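Local coordinates for BH0493 protein (Bacillus halodurans C-125, PDB 2QEE) that binds zinc and is probably a metal-dependent hydrolase of the amidohydrolase superfamily, at residues Q129-V139 with L361-K372; W198-K207 with R240-V249. All blocks are in the same frame, centred on the assembly; numbering follows the deposited sequence.

In the fold
From the N terminus, the chain passes strand 24-26 and the zinc ligands His28 and His30 before reaching helix 126-136. Much later, beyond the zinc ligand Asp357, helix 363-388 returns to it. Contact 1 thus closes a long loop, with 221 residues between its segments, and joins the helix before strand 139-143 to the helix after the last zinc ligand. Contact 2 closes a loop of 32 residues within that span, tying together helices 200-217 and 237-253, which lead into parallel strands 222-226 and 257-264. The two nest without crossing: contacts 1 and 2 have centres about 39 Å apart, on opposite sides of the chain's centre, and nearest atoms about 24 Å apart.

Contact 1 of 2, residues Q129-V139 with L361-K372; sequences QVDTVLQLANV and LEQLIYKWHHSK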
# COMPACT_ATOMS: atom_id res chain seq x y z
N GLN C 129 8.59 -39.41 -6.21
CA GLN C 129 8.54 -38.14 -5.46
C GLN C 129 7.42 -37.27 -5.99
O GLN C 129 6.73 -36.58 -5.20
CB GLN C 129 9.89 -37.39 -5.44
CG GLN C 129 9.90 -36.12 -4.53
CD GLN C 129 9.72 -36.42 -3.02
OE1 GLN C 129 9.27 -37.51 -2.62
NE2 GLN C 129 10.08 -35.43 -2.17
N VAL C 130 7.26 -37.23 -7.29
CA VAL C 130 6.10 -36.52 -7.89
C VAL C 130 4.80 -37.08 -7.29
O VAL C 130 3.93 -36.32 -6.86
CB VAL C 130 6.13 -36.55 -9.46
CG1 VAL C 130 4.84 -36.06 -10.02
CG2 VAL C 130 7.27 -35.70 -9.98
N ASP C 131 4.64 -38.40 -7.28
CA ASP C 131 3.43 -38.99 -6.68
C ASP C 131 3.21 -38.52 -5.24
O ASP C 131 2.13 -38.11 -4.89
CB ASP C 131 3.49 -40.52 -6.75
CG ASP C 131 3.22 -41.04 -8.14
OD1 ASP C 131 2.79 -40.27 -9.02
OD2 ASP C 131 3.40 -42.27 -8.35
N THR C 132 4.25 -38.64 -4.42
CA THR C 132 4.18 -38.22 -3.04
C THR C 132 3.79 -36.74 -2.93
O THR C 132 2.86 -36.38 -2.19
CB THR C 132 5.51 -38.44 -2.33
OG1 THR C 132 5.85 -39.85 -2.40
CG2 THR C 132 5.39 -38.05 -0.87
N VAL C 133 4.53 -35.89 -3.65
CA VAL C 133 4.37 -34.44 -3.47
C VAL C 133 3.01 -33.96 -3.96
O VAL C 133 2.38 -33.16 -3.26
CB VAL C 133 5.56 -33.64 -4.11
CG1 VAL C 133 5.23 -32.11 -4.22
CG2 VAL C 133 6.76 -33.84 -3.30
N LEU C 134 2.52 -34.44 -5.10
CA LEU C 134 1.24 -33.97 -5.59
C LEU C 134 0.09 -34.41 -4.66
O LEU C 134 -0.93 -33.70 -4.54
CB LEU C 134 0.97 -34.48 -7.02
CG LEU C 134 1.93 -33.96 -8.10
CD1 LEU C 134 1.41 -34.37 -9.51
CD2 LEU C 134 2.04 -32.48 -8.02
N GLN C 135 0.25 -35.58 -4.06
CA GLN C 135 -0.73 -36.08 -3.11
C GLN C 135 -0.76 -35.20 -1.85
O GLN C 135 -1.83 -34.69 -1.42
CB GLN C 135 -0.43 -37.54 -2.77
CG GLN C 135 -1.50 -38.18 -1.94
CD GLN C 135 -1.44 -37.76 -0.50
OE1 GLN C 135 -0.38 -37.77 0.13
NE2 GLN C 135 -2.61 -37.44 0.07
N LEU C 136 0.41 -35.02 -1.26
CA LEU C 136 0.58 -34.17 -0.05
C LEU C 136 0.11 -32.74 -0.24
O LEU C 136 -0.54 -32.17 0.67
CB LEU C 136 2.02 -34.14 0.44
CG LEU C 136 2.51 -35.39 1.15
CD1 LEU C 136 4.03 -35.30 1.29
CD2 LEU C 136 1.80 -35.53 2.50
N ALA C 137 0.44 -32.15 -1.39
CA ALA C 137 0.03 -30.78 -1.70
C ALA C 137 -1.40 -30.75 -2.28
O ALA C 137 -1.93 -29.67 -2.57
CB ALA C 137 1.05 -30.10 -2.67
N ASN C 138 -2.03 -31.92 -2.51
CA ASN C 138 -3.34 -31.95 -3.18
C ASN C 138 -3.40 -31.12 -4.46
O ASN C 138 -4.31 -30.29 -4.65
CB ASN C 138 -4.49 -31.54 -2.22
CG ASN C 138 -5.83 -32.03 -2.67
OD1 ASN C 138 -5.96 -32.82 -3.63
ND2 ASN C 138 -6.89 -31.50 -2.03
N VAL C 139 -2.43 -31.35 -5.36
CA VAL C 139 -2.40 -30.68 -6.65
C VAL C 139 -2.68 -31.72 -7.75
O VAL C 139 -1.95 -32.72 -7.87
CB VAL C 139 -1.04 -30.01 -6.92
CG1 VAL C 139 -0.92 -29.53 -8.38
CG2 VAL C 139 -0.84 -28.83 -5.94
N LEU C 361 10.35 -29.25 -6.95
CA LEU C 361 9.12 -30.03 -6.78
C LEU C 361 8.47 -29.89 -5.41
O LEU C 361 7.29 -29.56 -5.33
CB LEU C 361 9.39 -31.52 -7.02
CG LEU C 361 8.19 -32.48 -6.86
CD1 LEU C 361 7.03 -32.15 -7.79
CD2 LEU C 361 8.76 -33.89 -7.12
N GLU C 362 9.24 -30.09 -4.34
CA GLU C 362 8.66 -30.10 -2.97
C GLU C 362 8.03 -28.78 -2.54
O GLU C 362 7.19 -28.78 -1.62
CB GLU C 362 9.67 -30.48 -1.90
CG GLU C 362 10.14 -31.94 -1.98
CD GLU C 362 11.14 -32.22 -3.10
OE1 GLU C 362 11.63 -31.30 -3.79
OE2 GLU C 362 11.46 -33.41 -3.27
N GLN C 363 8.37 -27.70 -3.23
CA GLN C 363 7.79 -26.39 -2.91
C GLN C 363 6.26 -26.33 -3.10
O GLN C 363 5.58 -25.47 -2.52
CB GLN C 363 8.42 -25.31 -3.77
CG GLN C 363 9.90 -25.08 -3.48
CD GLN C 363 10.57 -24.13 -4.46
OE1 GLN C 363 10.13 -23.96 -5.58
NE2 GLN C 363 11.66 -23.51 -4.02
N LEU C 364 5.70 -27.20 -3.91
CA LEU C 364 4.23 -27.32 -3.99
C LEU C 364 3.66 -27.50 -2.61
O LEU C 364 2.57 -26.96 -2.33
CB LEU C 364 3.82 -28.52 -4.86
CG LEU C 364 4.16 -28.34 -6.31
CD1 LEU C 364 3.71 -29.62 -7.03
CD2 LEU C 364 3.39 -27.17 -6.88
N ILE C 365 4.38 -28.19 -1.72
CA ILE C 365 3.82 -28.46 -0.39
C ILE C 365 3.63 -27.11 0.32
O ILE C 365 2.50 -26.77 0.72
CB ILE C 365 4.74 -29.37 0.46
CG1 ILE C 365 4.82 -30.75 -0.22
CG2 ILE C 365 4.14 -29.58 1.90
CD1 ILE C 365 5.81 -31.73 0.49
N TYR C 366 4.72 -26.35 0.47
CA TYR C 366 4.60 -25.10 1.29
C TYR C 366 3.88 -23.99 0.55
O TYR C 366 3.14 -23.16 1.18
CB TYR C 366 5.94 -24.62 1.81
CG TYR C 366 6.72 -23.60 1.01
CD1 TYR C 366 6.34 -22.24 0.99
CD2 TYR C 366 7.90 -23.97 0.30
CE1 TYR C 366 7.11 -21.27 0.39
CE2 TYR C 366 8.66 -22.98 -0.34
CZ TYR C 366 8.26 -21.65 -0.32
OH TYR C 366 9.01 -20.67 -0.94
N LYS C 367 4.06 -23.89 -0.76
CA LYS C 367 3.43 -22.78 -1.45
C LYS C 367 1.91 -22.89 -1.30
O LYS C 367 1.22 -21.88 -1.06
CB LYS C 367 3.84 -22.73 -2.94
CG LYS C 367 5.35 -22.55 -3.14
CD LYS C 367 5.73 -21.14 -3.36
CE LYS C 367 7.18 -21.14 -3.92
NZ LYS C 367 7.62 -19.73 -4.08
N TRP C 368 1.36 -24.10 -1.42
CA TRP C 368 -0.09 -24.29 -1.30
C TRP C 368 -0.56 -24.29 0.16
O TRP C 368 -1.60 -23.74 0.48
CB TRP C 368 -0.55 -25.53 -2.12
CG TRP C 368 -0.45 -25.17 -3.56
CD1 TRP C 368 0.49 -25.61 -4.46
CD2 TRP C 368 -1.22 -24.18 -4.23
NE1 TRP C 368 0.29 -25.01 -5.67
CE2 TRP C 368 -0.72 -24.09 -5.54
CE3 TRP C 368 -2.29 -23.36 -3.84
CZ2 TRP C 368 -1.27 -23.23 -6.48
CZ3 TRP C 368 -2.85 -22.52 -4.76
CH2 TRP C 368 -2.31 -22.44 -6.09
N HIS C 369 0.21 -24.87 1.06
CA HIS C 369 -0.16 -24.85 2.48
C HIS C 369 -0.25 -23.39 2.98
O HIS C 369 -1.23 -22.97 3.64
CB HIS C 369 0.89 -25.63 3.26
CG HIS C 369 0.64 -25.73 4.74
ND1 HIS C 369 0.75 -24.65 5.60
CD2 HIS C 369 0.35 -26.81 5.51
CE1 HIS C 369 0.49 -25.06 6.84
NE2 HIS C 369 0.24 -26.36 6.81
N HIS C 370 0.80 -22.61 2.71
CA HIS C 370 0.85 -21.24 3.27
C HIS C 370 -0.23 -20.37 2.66
O HIS C 370 -0.82 -19.49 3.35
CB HIS C 370 2.22 -20.59 3.00
CG HIS C 370 3.38 -21.24 3.71
ND1 HIS C 370 4.63 -20.66 3.72
CD2 HIS C 370 3.49 -22.40 4.42
CE1 HIS C 370 5.47 -21.45 4.37
NE2 HIS C 370 4.80 -22.49 4.84
N SER C 371 -0.46 -20.54 1.35
CA SER C 371 -1.47 -19.73 0.66
C SER C 371 -2.87 -20.17 1.00
O SER C 371 -3.74 -19.36 1.11
CB SER C 371 -1.30 -19.80 -0.84
OG SER C 371 -0.15 -18.99 -1.18
N LYS C 372 -3.10 -21.48 1.07
CA LYS C 372 -4.47 -21.92 1.41
C LYS C 372 -4.97 -21.39 2.75
O LYS C 372 -6.10 -20.99 2.83
CB LYS C 372 -4.61 -23.45 1.34
CG LYS C 372 -4.85 -23.90 -0.10
CD LYS C 372 -5.01 -25.48 -0.13
CE LYS C 372 -5.68 -25.95 -1.48
NZ LYS C 372 -6.03 -27.43 -1.48
O HOH W 1 -3.59 -28.12 -1.09
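Val133 packs against Leu361, Leu364 and Ile365 where two neighbouring helices run side by side, an arrangement consistent with outer helices of the (beta/alpha)8 barrel of amidohydrolases. The axes of segments 129-136 and 363-372 are 6° from parallel and approach to 8.8 Å. The tight part lies along Val133, Leu134 and Ala137. With Val133 CG1 anti to the backbone N (chi1 167°), this methyl points between the helices and lies 3.9 Å from Leu364 CB, while Leu361 slides past Val133 in the opposite direction. Leu134 starts off away from the other helix, yet its CD2 comes within 3.5 Å of Leu364 CD1, closer than usual van der Waals contact. Ala137 has only a methyl to place, and this allows its CA to approach Ile365 CA to 4.6 Å.

A buried polar pair closes the N-terminal end: Gln129 NE2 donates to Glu362 OE2 at 2.7 Å and 162°, nearly in its own amide plane and onto the anti lone pair of OE2. The other oxygens are also occupied, Gln129 OE1 by Lys124 and Glu362 OE1 by the backbone N of Asp43.

The solvent side is looser: exposed Leu136 meets Ile365 only through terminal methyls, CD1 to CD1 at 4.1 Å. At the far end, Val139 CG2 packs directly on Trp368 CD1. Next to the Schellman turn at Asn138, a water bridges two buried residues. It accepts from Lys372 NZ at 2.6 Å, the same NZ also bonding Val19 O, and donates to Ala137 O at 2.7 Å.

Contact 2 of 2, residues W198-K207 with R240-V249; sequences WNEGSIQEVK and RIIRDCLLPV
Asp244 OD2 is gripped by two donors from different directions. Trp198 NE1 reaches its anti lone pair at 2.6 Å, with an N-H...O angle of 171°, and the indole and carboxylate planes are nearly coplanar. Arg243 NH2 comes to Asp244 OD2 on the syn side, tilted out of the carboxylate plane, at 3.1 Å. Arg243 NE completes a side-on salt bridge to Asp244 OD1 at 2.8 Å, so both carboxylate oxygens are held and the group's rotation is probably fixed.

A chi1 of -169° turns the indole of Trp198 away from its backbone N and toward Arg240, whose CB sits 4.0 Å from the centroid of the five-membered ring of Trp198, a CH-pi contact over one face. Ile203 CG1, from the tryptophan's own segment, lies over the rim of the opposite face, and Cys245 SG lies at the edge, 3.6 Å from Trp198 CZ2.

Trp198 stands just before helix 200-217, whose N-cap is Asn199, and its ring packs against helix 237-253. Each helix leads into a parallel strand, 222-226 and 257-264, consistent with successive outer helices of a beta/alpha barrel; their contacting segments cross at -44°. A pi-type turn at 242-246 widens the second helix, with Ile241 O accepting from both Cys245 N and Leu246 N. Were Trp198 an alanine, Asp244 OD2 would probably lose its indole donor, and Arg240 and Ile203 the ring between them. Farther along, Lys207 CG rests 3.8 Å from Cys245 CA, and its aliphatic chain runs past Val249 CG2.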
# COMPACT_ATOMS: atom_id res chain seq x y z
N TRP C 198 11.67 -6.03 -41.21
CA TRP C 198 10.38 -6.51 -40.72
C TRP C 198 9.32 -6.41 -41.82
O TRP C 198 8.54 -5.43 -41.88
CB TRP C 198 9.93 -5.75 -39.45
CG TRP C 198 8.71 -6.45 -38.80
CD1 TRP C 198 7.43 -5.99 -38.76
CD2 TRP C 198 8.70 -7.72 -38.13
NE1 TRP C 198 6.61 -6.90 -38.10
CE2 TRP C 198 7.37 -7.96 -37.70
CE3 TRP C 198 9.70 -8.67 -37.83
CZ2 TRP C 198 7.00 -9.14 -37.00
CZ3 TRP C 198 9.34 -9.84 -37.14
CH2 TRP C 198 7.99 -10.06 -36.75
N ASN C 199 9.32 -7.41 -42.71
CA ASN C 199 8.36 -7.43 -43.82
C ASN C 199 7.42 -8.62 -43.68
O ASN C 199 7.49 -9.33 -42.67
CB ASN C 199 9.10 -7.47 -45.15
CG ASN C 199 10.12 -8.57 -45.21
OD1 ASN C 199 9.97 -9.62 -44.57
ND2 ASN C 199 11.18 -8.35 -45.99
N GLU C 200 6.54 -8.81 -44.66
CA GLU C 200 5.53 -9.87 -44.60
C GLU C 200 6.15 -11.23 -44.38
O GLU C 200 5.56 -12.08 -43.69
CB GLU C 200 4.64 -9.91 -45.83
CG GLU C 200 3.20 -9.45 -45.56
CD GLU C 200 2.50 -10.23 -44.43
OE1 GLU C 200 1.68 -9.63 -43.68
OE2 GLU C 200 2.77 -11.44 -44.28
N GLY C 201 7.33 -11.42 -44.95
CA GLY C 201 8.03 -12.67 -44.87
C GLY C 201 8.47 -12.93 -43.45
O GLY C 201 8.41 -14.07 -42.96
N SER C 202 8.97 -11.88 -42.79
CA SER C 202 9.41 -12.03 -41.42
C SER C 202 8.20 -12.31 -40.50
O SER C 202 8.28 -13.22 -39.64
CB SER C 202 10.20 -10.82 -40.95
OG SER C 202 11.57 -10.91 -41.37
N ILE C 203 7.13 -11.55 -40.70
CA ILE C 203 5.83 -11.76 -40.01
C ILE C 203 5.33 -13.20 -40.15
O ILE C 203 5.01 -13.88 -39.16
CB ILE C 203 4.76 -10.76 -40.48
CG1 ILE C 203 5.16 -9.33 -40.09
CG2 ILE C 203 3.34 -11.16 -39.93
CD1 ILE C 203 4.37 -8.23 -40.71
N GLN C 204 5.32 -13.70 -41.38
CA GLN C 204 4.86 -15.07 -41.61
C GLN C 204 5.71 -16.15 -40.97
O GLN C 204 5.16 -17.14 -40.46
CB GLN C 204 4.74 -15.33 -43.13
CG GLN C 204 3.60 -14.56 -43.71
CD GLN C 204 2.38 -14.66 -42.83
OE1 GLN C 204 2.05 -15.76 -42.35
NE2 GLN C 204 1.71 -13.53 -42.59
N GLU C 205 7.02 -16.00 -41.01
CA GLU C 205 7.89 -17.01 -40.48
C GLU C 205 7.85 -17.01 -38.97
O GLU C 205 7.99 -18.07 -38.35
CB GLU C 205 9.31 -16.88 -41.00
CG GLU C 205 9.42 -17.37 -42.46
CD GLU C 205 9.10 -18.86 -42.59
OE1 GLU C 205 10.06 -19.64 -42.51
OE2 GLU C 205 7.90 -19.24 -42.68
N VAL C 206 7.66 -15.84 -38.37
CA VAL C 206 7.53 -15.84 -36.90
C VAL C 206 6.18 -16.49 -36.47
O VAL C 206 6.16 -17.30 -35.53
CB VAL C 206 7.77 -14.43 -36.28
CG1 VAL C 206 7.37 -14.41 -34.77
CG2 VAL C 206 9.24 -14.06 -36.41
N LYS C 207 5.08 -16.16 -37.14
CA LYS C 207 3.81 -16.90 -36.94
C LYS C 207 3.96 -18.41 -37.12
O LYS C 207 3.38 -19.19 -36.37
CB LYS C 207 2.73 -16.40 -37.87
CG LYS C 207 2.23 -15.00 -37.56
CD LYS C 207 1.31 -14.49 -38.63
CE LYS C 207 -0.10 -14.72 -38.26
NZ LYS C 207 -0.97 -13.81 -39.06
N ARG C 240 6.21 -5.08 -32.31
CA ARG C 240 5.84 -5.61 -33.65
C ARG C 240 5.47 -7.08 -33.64
O ARG C 240 4.47 -7.48 -34.30
CB ARG C 240 6.90 -5.33 -34.72
CG ARG C 240 6.99 -3.86 -35.00
CD ARG C 240 7.93 -3.54 -36.18
NE ARG C 240 9.30 -3.75 -35.76
CZ ARG C 240 10.11 -2.79 -35.32
NH1 ARG C 240 9.72 -1.51 -35.26
NH2 ARG C 240 11.32 -3.12 -34.93
N ILE C 241 6.25 -7.88 -32.91
CA ILE C 241 5.98 -9.31 -32.79
C ILE C 241 4.62 -9.54 -32.11
O ILE C 241 3.80 -10.33 -32.59
CB ILE C 241 7.08 -10.05 -32.06
CG1 ILE C 241 8.40 -10.00 -32.88
CG2 ILE C 241 6.65 -11.52 -31.81
CD1 ILE C 241 9.66 -10.52 -32.08
N ILE C 242 4.33 -8.78 -31.03
CA ILE C 242 3.03 -8.94 -30.36
C ILE C 242 1.88 -8.56 -31.28
O ILE C 242 0.91 -9.35 -31.46
CB ILE C 242 2.96 -8.14 -29.02
CG1 ILE C 242 4.02 -8.66 -28.07
CG2 ILE C 242 1.50 -8.14 -28.45
CD1 ILE C 242 4.10 -7.87 -26.70
N ARG C 243 2.00 -7.40 -31.92
CA ARG C 243 0.96 -6.86 -32.83
C ARG C 243 0.76 -7.76 -34.06
O ARG C 243 -0.36 -8.19 -34.36
CB ARG C 243 1.31 -5.45 -33.32
CG ARG C 243 0.24 -4.77 -34.16
CD ARG C 243 0.78 -3.55 -34.93
NE ARG C 243 1.96 -3.86 -35.73
CZ ARG C 243 2.96 -3.01 -36.01
NH1 ARG C 243 2.93 -1.77 -35.57
NH2 ARG C 243 4.00 -3.41 -36.73
N ASP C 244 1.86 -8.06 -34.73
CA ASP C 244 1.78 -8.70 -36.05
C ASP C 244 1.70 -10.22 -36.01
O ASP C 244 1.22 -10.82 -36.97
CB ASP C 244 2.97 -8.31 -36.94
CG ASP C 244 2.98 -6.86 -37.33
OD1 ASP C 244 1.93 -6.18 -37.26
OD2 ASP C 244 4.09 -6.39 -37.71
N CYS C 245 2.17 -10.85 -34.93
CA CYS C 245 2.32 -12.29 -34.90
C CYS C 245 1.55 -12.92 -33.75
O CYS C 245 0.72 -13.81 -33.94
CB CYS C 245 3.80 -12.71 -34.82
SG CYS C 245 4.87 -11.92 -36.11
N LEU C 246 1.85 -12.48 -32.54
CA LEU C 246 1.41 -13.24 -31.36
C LEU C 246 -0.10 -13.09 -31.21
O LEU C 246 -0.77 -14.09 -31.00
CB LEU C 246 2.15 -12.74 -30.10
CG LEU C 246 1.86 -13.60 -28.88
CD1 LEU C 246 3.09 -13.65 -28.02
CD2 LEU C 246 0.61 -13.05 -28.11
N LEU C 247 -0.62 -11.86 -31.25
CA LEU C 247 -2.04 -11.62 -30.97
C LEU C 247 -2.90 -12.32 -32.03
O LEU C 247 -3.84 -13.05 -31.67
CB LEU C 247 -2.35 -10.13 -30.87
CG LEU C 247 -1.79 -9.46 -29.60
CD1 LEU C 247 -2.09 -7.98 -29.60
CD2 LEU C 247 -2.33 -10.14 -28.33
N PRO C 248 -2.56 -12.14 -33.35
CA PRO C 248 -3.38 -12.89 -34.35
C PRO C 248 -3.36 -14.42 -34.17
O PRO C 248 -4.42 -15.05 -34.25
CB PRO C 248 -2.72 -12.54 -35.69
CG PRO C 248 -1.96 -11.25 -35.43
CD PRO C 248 -1.54 -11.29 -33.99
N VAL C 249 -2.19 -15.01 -33.92
CA VAL C 249 -2.07 -16.45 -33.67
C VAL C 249 -2.87 -16.89 -32.44
O VAL C 249 -3.62 -17.90 -32.46
CB VAL C 249 -0.59 -16.93 -33.60
CG1 VAL C 249 -0.46 -18.35 -33.07
CG2 VAL C 249 0.08 -16.82 -34.97